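Local structure of putative Phosphoglycerate mutase (Plasmodium falciparum, 3EOZ) at residues S70-S75 against L151-G156; D99-E104 against I131-E136; Q52-G57 against A84-K89. The protein probably acts as a protein serine/threonine phosphatase of the histidine phosphatase superfamily, to which the phosphoglycerate mutases also belong. All coordinates share one frame; numbering follows the deposited sequence.

Contact 1 of 3, residues S70-S75 against L151-G156. With PO4 (phosphate ion), chain E.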
# COMPACT_ATOMS: atom_id res chain seq x y z
N SER B 70 -4.72 -3.53 -31.96
CA SER B 70 -5.85 -3.93 -32.79
C SER B 70 -7.21 -3.51 -32.24
O SER B 70 -8.12 -3.21 -33.03
CB SER B 70 -5.84 -5.44 -33.02
OG SER B 70 -5.84 -6.16 -31.80
N VAL B 71 -7.38 -3.52 -30.91
CA VAL B 71 -8.67 -3.18 -30.29
C VAL B 71 -8.51 -2.28 -29.07
O VAL B 71 -7.56 -2.39 -28.32
CB VAL B 71 -9.43 -4.43 -29.82
CG1 VAL B 71 -10.87 -4.07 -29.41
CG2 VAL B 71 -9.41 -5.52 -30.90
N ILE B 72 -9.46 -1.38 -28.88
CA ILE B 72 -9.58 -0.59 -27.69
C ILE B 72 -10.96 -0.91 -27.12
O ILE B 72 -11.97 -0.63 -27.76
CB ILE B 72 -9.45 0.91 -28.00
CG1 ILE B 72 -8.06 1.21 -28.57
CG2 ILE B 72 -9.68 1.74 -26.76
CD1 ILE B 72 -7.89 2.64 -29.08
N TYR B 73 -11.01 -1.52 -25.94
CA TYR B 73 -12.29 -1.90 -25.32
C TYR B 73 -12.80 -0.84 -24.37
O TYR B 73 -12.01 -0.11 -23.78
CB TYR B 73 -12.15 -3.21 -24.57
CG TYR B 73 -11.82 -4.38 -25.43
CD1 TYR B 73 -10.51 -4.84 -25.54
CD2 TYR B 73 -12.80 -5.04 -26.13
CE1 TYR B 73 -10.19 -5.94 -26.32
CE2 TYR B 73 -12.50 -6.14 -26.91
CZ TYR B 73 -11.18 -6.58 -27.01
OH TYR B 73 -10.90 -7.67 -27.79
N HIS B 74 -14.12 -0.76 -24.20
CA HIS B 74 -14.68 0.20 -23.26
C HIS B 74 -16.08 -0.16 -22.85
O HIS B 74 -16.70 -1.05 -23.41
CB HIS B 74 -14.66 1.61 -23.88
CG HIS B 74 -15.50 1.73 -25.11
ND1 HIS B 74 -16.86 1.96 -25.06
CD2 HIS B 74 -15.18 1.63 -26.42
CE1 HIS B 74 -17.34 1.99 -26.29
NE2 HIS B 74 -16.34 1.80 -27.13
N SER B 75 -16.58 0.52 -21.83
CA SER B 75 -17.93 0.28 -21.32
C SER B 75 -18.98 1.09 -22.11
O SER B 75 -18.64 1.81 -23.03
CB SER B 75 -18.00 0.67 -19.84
OG SER B 75 -18.06 2.08 -19.73
N LEU B 151 -6.16 -2.52 -25.70
CA LEU B 151 -6.24 -1.60 -24.57
C LEU B 151 -7.60 -1.74 -23.94
O LEU B 151 -8.61 -1.62 -24.62
CB LEU B 151 -6.04 -0.17 -25.04
CG LEU B 151 -4.70 0.14 -25.70
CD1 LEU B 151 -4.67 1.57 -26.22
CD2 LEU B 151 -3.57 -0.07 -24.74
N VAL B 152 -7.62 -2.01 -22.64
CA VAL B 152 -8.88 -2.15 -21.94
C VAL B 152 -9.07 -0.87 -21.15
O VAL B 152 -8.30 -0.60 -20.26
CB VAL B 152 -8.86 -3.38 -21.04
CG1 VAL B 152 -10.22 -3.63 -20.43
CG2 VAL B 152 -8.41 -4.58 -21.84
N ILE B 153 -10.07 -0.07 -21.51
CA ILE B 153 -10.34 1.17 -20.79
C ILE B 153 -11.32 0.87 -19.68
O ILE B 153 -12.32 0.18 -19.89
CB ILE B 153 -10.86 2.28 -21.70
CG1 ILE B 153 -9.83 2.55 -22.79
CG2 ILE B 153 -11.11 3.55 -20.89
CD1 ILE B 153 -10.17 3.74 -23.61
N CYS B 154 -11.02 1.37 -18.48
CA CYS B 154 -11.67 0.90 -17.26
C CYS B 154 -12.06 2.01 -16.31
O CYS B 154 -11.30 2.95 -16.06
CB CYS B 154 -10.72 -0.03 -16.50
SG CYS B 154 -10.46 -1.64 -17.23
N HIS B 155 -13.25 1.87 -15.75
CA HIS B 155 -13.62 2.61 -14.55
C HIS B 155 -12.71 2.15 -13.42
O HIS B 155 -12.22 1.01 -13.41
CB HIS B 155 -15.07 2.32 -14.20
CG HIS B 155 -15.62 3.21 -13.13
ND1 HIS B 155 -15.26 3.10 -11.80
CD2 HIS B 155 -16.52 4.23 -13.19
CE1 HIS B 155 -15.91 4.01 -11.09
NE2 HIS B 155 -16.67 4.71 -11.92
N GLY B 156 -12.46 3.06 -12.48
CA GLY B 156 -11.60 2.77 -11.33
C GLY B 156 -12.05 1.58 -10.52
O GLY B 156 -11.21 0.82 -10.05
P PO4 E . -13.62 6.70 -13.21
O1 PO4 E . -12.52 5.74 -13.60
O2 PO4 E . -13.35 7.18 -11.80
O3 PO4 E . -13.67 7.86 -14.18
O4 PO4 E . -14.97 6.05 -13.24
O HOH W 1 -14.53 1.48 -19.95
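Strands 68-74 and 148-154 run side by side in the parallel part of the mixed sheet at the heart of the histidine phosphatase fold, Ile72 opposite Leu151 and Tyr73 opposite Val152. Three backbone hydrogen bonds join them. Leu151 N gives to Val71 O at 3.0 Å; Tyr73 N reaches Leu151 O at 2.7 Å, the donor nearly in line with the carbonyl (C=O...N 174°); and Ile153 N meets Tyr73 O from above the carbonyl plane.

Apolar contacts differ between the two faces. On one, Ile72 and Leu151 lie alongside each other and point the same way, CG1 of Ile72 being 4.1 Å from CD1 of Leu151. CG2 of Ile72, anti to its backbone N, is thereby turned to Ile153 CD1 at 3.8 Å. On the other face the Tyr73 ring meets Val152 obliquely, CD1 to CG2, while Val71 CG1 sits over one side of that ring and Tyr138 packs edge-to-face with it.

Polar groups gather beyond the paired residues. A water accepts from Ser75 N and donates to Ile153 O, extending the pairing past the last direct bond. His155 N-caps helix 156-166 through ND1 and Asn157 N; in this family such a histidine typically belongs to the phosphate pocket. The phosphate ion, probably from the crystallisation liquor, is modelled doubtfully close to that ring, but Gly156 N donates to phosphate O1 at 2.9 Å.

Contact 2 of 3, residues D99-E104 against I131-E136. With PO4 (phosphate ion), chain D.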
# COMPACT_ATOMS: atom_id res chain seq x y z
N ASP B 99 -18.01 -3.17 -24.58
CA ASP B 99 -18.24 -4.36 -23.75
C ASP B 99 -19.04 -3.92 -22.54
O ASP B 99 -18.48 -3.35 -21.61
CB ASP B 99 -16.92 -5.00 -23.32
CG ASP B 99 -17.11 -6.29 -22.54
OD1 ASP B 99 -18.27 -6.62 -22.21
OD2 ASP B 99 -16.10 -6.99 -22.25
N PRO B 100 -20.36 -4.17 -22.55
CA PRO B 100 -21.18 -3.83 -21.38
C PRO B 100 -20.73 -4.52 -20.07
O PRO B 100 -21.08 -4.04 -19.00
CB PRO B 100 -22.59 -4.30 -21.78
CG PRO B 100 -22.44 -5.10 -22.98
CD PRO B 100 -21.17 -4.70 -23.65
N ASN B 101 -19.97 -5.61 -20.17
CA ASN B 101 -19.36 -6.25 -19.00
C ASN B 101 -18.33 -5.37 -18.25
O ASN B 101 -18.09 -5.61 -17.07
CB ASN B 101 -18.75 -7.60 -19.37
CG ASN B 101 -19.79 -8.68 -19.62
OD1 ASN B 101 -20.91 -8.61 -19.10
ND2 ASN B 101 -19.41 -9.72 -20.35
N LEU B 102 -17.76 -4.37 -18.94
CA LEU B 102 -16.89 -3.36 -18.34
C LEU B 102 -17.64 -2.24 -17.61
O LEU B 102 -17.01 -1.34 -17.04
CB LEU B 102 -15.99 -2.72 -19.42
CG LEU B 102 -14.84 -3.53 -20.02
CD1 LEU B 102 -14.22 -2.77 -21.14
CD2 LEU B 102 -13.77 -3.90 -18.97
N ASN B 103 -18.97 -2.27 -17.62
CA ASN B 103 -19.77 -1.26 -16.91
C ASN B 103 -19.48 -1.22 -15.43
O ASN B 103 -19.48 -2.26 -14.76
CB ASN B 103 -21.26 -1.52 -17.08
CG ASN B 103 -21.78 -1.15 -18.46
OD1 ASN B 103 -21.02 -0.77 -19.36
ND2 ASN B 103 -23.09 -1.24 -18.62
N GLU B 104 -19.28 -0.01 -14.91
CA GLU B 104 -19.08 0.23 -13.48
C GLU B 104 -20.22 -0.24 -12.61
O GLU B 104 -20.02 -0.58 -11.44
CB GLU B 104 -18.96 1.73 -13.25
CG GLU B 104 -20.29 2.46 -13.48
CD GLU B 104 -20.12 3.90 -13.83
OE1 GLU B 104 -19.17 4.21 -14.59
OE2 GLU B 104 -20.95 4.73 -13.36
N ILE B 131 -18.73 -8.77 -14.19
CA ILE B 131 -17.35 -8.39 -13.93
C ILE B 131 -16.40 -9.62 -13.97
O ILE B 131 -15.26 -9.53 -14.50
CB ILE B 131 -17.22 -7.58 -12.60
CG1 ILE B 131 -15.88 -6.85 -12.54
CG2 ILE B 131 -17.40 -8.46 -11.38
CD1 ILE B 131 -15.70 -5.80 -13.63
N ASN B 132 -16.89 -10.75 -13.47
CA ASN B 132 -16.15 -12.00 -13.58
C ASN B 132 -15.91 -12.42 -15.03
O ASN B 132 -14.84 -12.91 -15.37
CB ASN B 132 -16.86 -13.15 -12.88
CG ASN B 132 -16.01 -14.41 -12.86
OD1 ASN B 132 -15.10 -14.54 -12.04
ND2 ASN B 132 -16.29 -15.34 -13.78
N LYS B 133 -16.94 -12.26 -15.86
CA LYS B 133 -16.88 -12.53 -17.27
C LYS B 133 -15.85 -11.61 -17.96
O LYS B 133 -15.08 -12.08 -18.77
CB LYS B 133 -18.27 -12.37 -17.90
CG LYS B 133 -18.33 -12.68 -19.41
CD LYS B 133 -17.71 -14.03 -19.75
CE LYS B 133 -17.94 -14.43 -21.22
NZ LYS B 133 -17.07 -13.68 -22.16
N ALA B 134 -15.83 -10.33 -17.62
CA ALA B 134 -14.84 -9.41 -18.17
C ALA B 134 -13.43 -9.79 -17.71
O ALA B 134 -12.48 -9.74 -18.51
CB ALA B 134 -15.15 -7.98 -17.76
N TYR B 135 -13.30 -10.15 -16.44
CA TYR B 135 -12.00 -10.51 -15.88
C TYR B 135 -11.40 -11.66 -16.68
O TYR B 135 -10.25 -11.62 -17.05
CB TYR B 135 -12.12 -10.90 -14.40
CG TYR B 135 -10.80 -11.32 -13.80
CD1 TYR B 135 -9.80 -10.38 -13.58
CD2 TYR B 135 -10.54 -12.65 -13.51
CE1 TYR B 135 -8.57 -10.77 -13.05
CE2 TYR B 135 -9.32 -13.05 -12.98
CZ TYR B 135 -8.34 -12.11 -12.76
OH TYR B 135 -7.12 -12.48 -12.25
N GLU B 136 -12.20 -12.69 -16.93
CA GLU B 136 -11.76 -13.82 -17.74
C GLU B 136 -11.49 -13.46 -19.19
O GLU B 136 -10.56 -13.98 -19.80
CB GLU B 136 -12.79 -14.93 -17.69
CG GLU B 136 -12.97 -15.48 -16.29
CD GLU B 136 -13.90 -16.66 -16.22
OE1 GLU B 136 -14.60 -16.94 -17.22
OE2 GLU B 136 -13.93 -17.33 -15.16
P PO4 D . -7.70 -15.75 -10.24
O1 PO4 D . -6.95 -16.53 -9.18
O2 PO4 D . -6.70 -15.03 -11.14
O3 PO4 D . -8.51 -16.71 -11.06
O4 PO4 D . -8.66 -14.81 -9.54
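A short 3-10 turn, 100-102, leans against the flank of helix 114-139 in a partly buried contact made by van der Waals packing. Its centre is Asn101, with Asn101 CA 5.6 Å from Ala134 CA. CB of Asn101 meets Ala134 CB at 4.0 Å, and the same methyl lies 3.8 Å from Asn101 O, so the small residue lets the turn come close to the helix. Farther out, Asn101 and Lys133 pass aslant: the amide ND2 touches the aliphatic CG of Lys133 at 3.3 Å. The lysine leaves its helix with CG anti to the backbone N (chi1 -178°), then bends at chi2, which carries its end away from the turn. One helical turn before Ala134, CD1 of Ile131 comes to 4.2 Å from Asn101 O.

The turn has its own internal brace. Asp99 OD1 accepts from Asn101 N at 2.8 Å, forming an Asx turn in which the N-H arrives from above the carboxylate plane. The other oxygen, OD2, is hydrogen-bonded to Tyr138 OH, farther along the same helix.

Thus the loop leaving strand 95-98 is held against helix 114-139, whose Ile131 and Tyr135 also pack on helix 156-166.

Contact 3 of 3, residues Q52-G57 against A84-K89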
# COMPACT_ATOMS: atom_id res chain seq x y z
N GLN B 52 -6.24 14.61 -19.65
CA GLN B 52 -5.72 13.36 -19.10
C GLN B 52 -5.70 12.35 -20.23
O GLN B 52 -4.64 11.82 -20.60
CB GLN B 52 -6.59 12.78 -17.96
CG GLN B 52 -7.13 13.76 -16.93
CD GLN B 52 -6.07 14.27 -16.00
OE1 GLN B 52 -6.21 14.18 -14.78
NE2 GLN B 52 -5.00 14.82 -16.57
N ALA B 53 -6.90 12.12 -20.78
CA ALA B 53 -7.12 11.12 -21.82
C ALA B 53 -6.12 11.32 -22.93
O ALA B 53 -5.50 10.37 -23.41
CB ALA B 53 -8.54 11.20 -22.34
N ASP B 54 -5.92 12.58 -23.30
CA ASP B 54 -5.05 12.90 -24.41
C ASP B 54 -3.58 12.70 -24.10
O ASP B 54 -2.84 12.18 -24.93
CB ASP B 54 -5.32 14.32 -24.91
CG ASP B 54 -4.88 14.50 -26.33
OD1 ASP B 54 -5.74 14.34 -27.24
OD2 ASP B 54 -3.67 14.71 -26.54
N ILE B 55 -3.13 13.11 -22.91
CA ILE B 55 -1.75 12.81 -22.49
C ILE B 55 -1.53 11.30 -22.35
O ILE B 55 -0.47 10.79 -22.75
CB ILE B 55 -1.34 13.57 -21.19
CG1 ILE B 55 -0.70 14.91 -21.55
CG2 ILE B 55 -0.32 12.77 -20.40
CD1 ILE B 55 0.57 14.76 -22.48
N THR B 56 -2.52 10.60 -21.80
CA THR B 56 -2.48 9.12 -21.74
C THR B 56 -2.28 8.53 -23.13
O THR B 56 -1.39 7.69 -23.34
CB THR B 56 -3.78 8.53 -21.17
OG1 THR B 56 -4.14 9.18 -19.95
CG2 THR B 56 -3.63 7.04 -20.92
N GLY B 57 -3.13 8.95 -24.07
CA GLY B 57 -3.05 8.51 -25.46
C GLY B 57 -1.67 8.71 -26.04
O GLY B 57 -1.10 7.81 -26.66
N ALA B 84 -12.07 6.53 -24.89
CA ALA B 84 -11.74 5.65 -26.02
C ALA B 84 -11.55 6.47 -27.30
O ALA B 84 -10.54 6.33 -27.99
CB ALA B 84 -12.82 4.61 -26.21
N ASN B 85 -12.50 7.35 -27.59
CA ASN B 85 -12.42 8.22 -28.75
C ASN B 85 -11.11 9.01 -28.79
O ASN B 85 -10.35 8.89 -29.73
CB ASN B 85 -13.62 9.18 -28.80
CG ASN B 85 -14.75 8.66 -29.67
OD1 ASN B 85 -15.74 8.11 -29.16
ND2 ASN B 85 -14.60 8.83 -30.99
N ILE B 86 -10.85 9.79 -27.74
CA ILE B 86 -9.64 10.59 -27.65
C ILE B 86 -8.39 9.72 -27.84
O ILE B 86 -7.41 10.13 -28.49
CB ILE B 86 -9.58 11.33 -26.30
CG1 ILE B 86 -10.70 12.37 -26.20
CG2 ILE B 86 -8.22 12.01 -26.10
CD1 ILE B 86 -10.91 12.93 -24.80
N ILE B 87 -8.42 8.50 -27.29
CA ILE B 87 -7.28 7.57 -27.41
C ILE B 87 -7.17 6.99 -28.83
O ILE B 87 -6.06 6.78 -29.30
CB ILE B 87 -7.29 6.46 -26.30
CG1 ILE B 87 -6.82 7.07 -24.97
CG2 ILE B 87 -6.37 5.29 -26.64
CD1 ILE B 87 -7.09 6.21 -23.75
N SER B 88 -8.31 6.75 -29.49
CA SER B 88 -8.36 6.38 -30.93
C SER B 88 -7.40 7.16 -31.81
O SER B 88 -6.62 6.58 -32.57
CB SER B 88 -9.75 6.61 -31.54
OG SER B 88 -10.75 5.94 -30.80
N LYS B 89 -7.46 8.48 -31.70
CA LYS B 89 -6.58 9.37 -32.46
C LYS B 89 -5.15 8.86 -32.57
O LYS B 89 -4.54 9.01 -33.62
CB LYS B 89 -6.57 10.77 -31.84
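Ile86 of helix 78-88 enters the surface of helix 49-64 at Ala53 and Asp54, and its atoms can be followed outward one by one. CB, directed toward the other helix, already stands 4.1 Å from Ala53 CB. There the chain forks. The short branch, CG2, is anti to the backbone N, a placement that brings it over Asp54: the methyl lies 3.6 Å from OD1 and also touches CB of this aspartate, whose side chain crosses that of Ile86 at about a right angle. The long branch runs through CG1, and with chi2 at 167° it is extended, so that its end, CD1, lies 3.8 Å from Ala53 CB. The alanine methyl thus rests against both branches of the isoleucine, CG2 and CD1.

One residue on, Ile87 makes a second, deeper contact. Its CG1 lies 3.9 Å from Ala53 O and 4.1 Å from Gly57 CA. At this glycine the backbones draw together, the CA atoms of Gly57 and Ile87 being 4.8 Å apart. The rest of Ile87 faces the sheet, where it packs on Ile72, Leu151, Ile153 and Val27.

Each helix also ties a hydroxyl back to its own preceding turn: Thr56 OG1 gives to Gln52 O and Ser88 OG to Ala84 O, and each carbonyl accepts a backbone N-H as well.

The two short helical segments cross at -39°, their axes 8.5 Å apart, an approach that the small residues Ala53 and Gly57 permit. Adjacent helices covering one face of a largely parallel sheet are characteristic of layered alpha/beta folds, and here helices 49-64 and 78-88 form part of the helical layer over the parallel strands of the histidine phosphatase fold.

Contact 1 lies between the other two and touches both. Toward contact 2 the link is partly polar: Asp99 N probably donates to His74 O at 2.8 Å, continuing the pairing of strands 68-74 and 95-98, while Ser75 CB packs against Asn103. Toward contact 3 it is apolar, with Ile153 CD1 3.5 Å from Ala84 CA and Ile72 CD1 3.9 Å from Ile87 CG2. Contacts 2 and 3 do not meet; their centres are about 21 Å apart. Near the phosphate ion beside His155 and Gly156, contact 2 contributes Glu104, which packs on His155 and forms a salt bridge with Arg79.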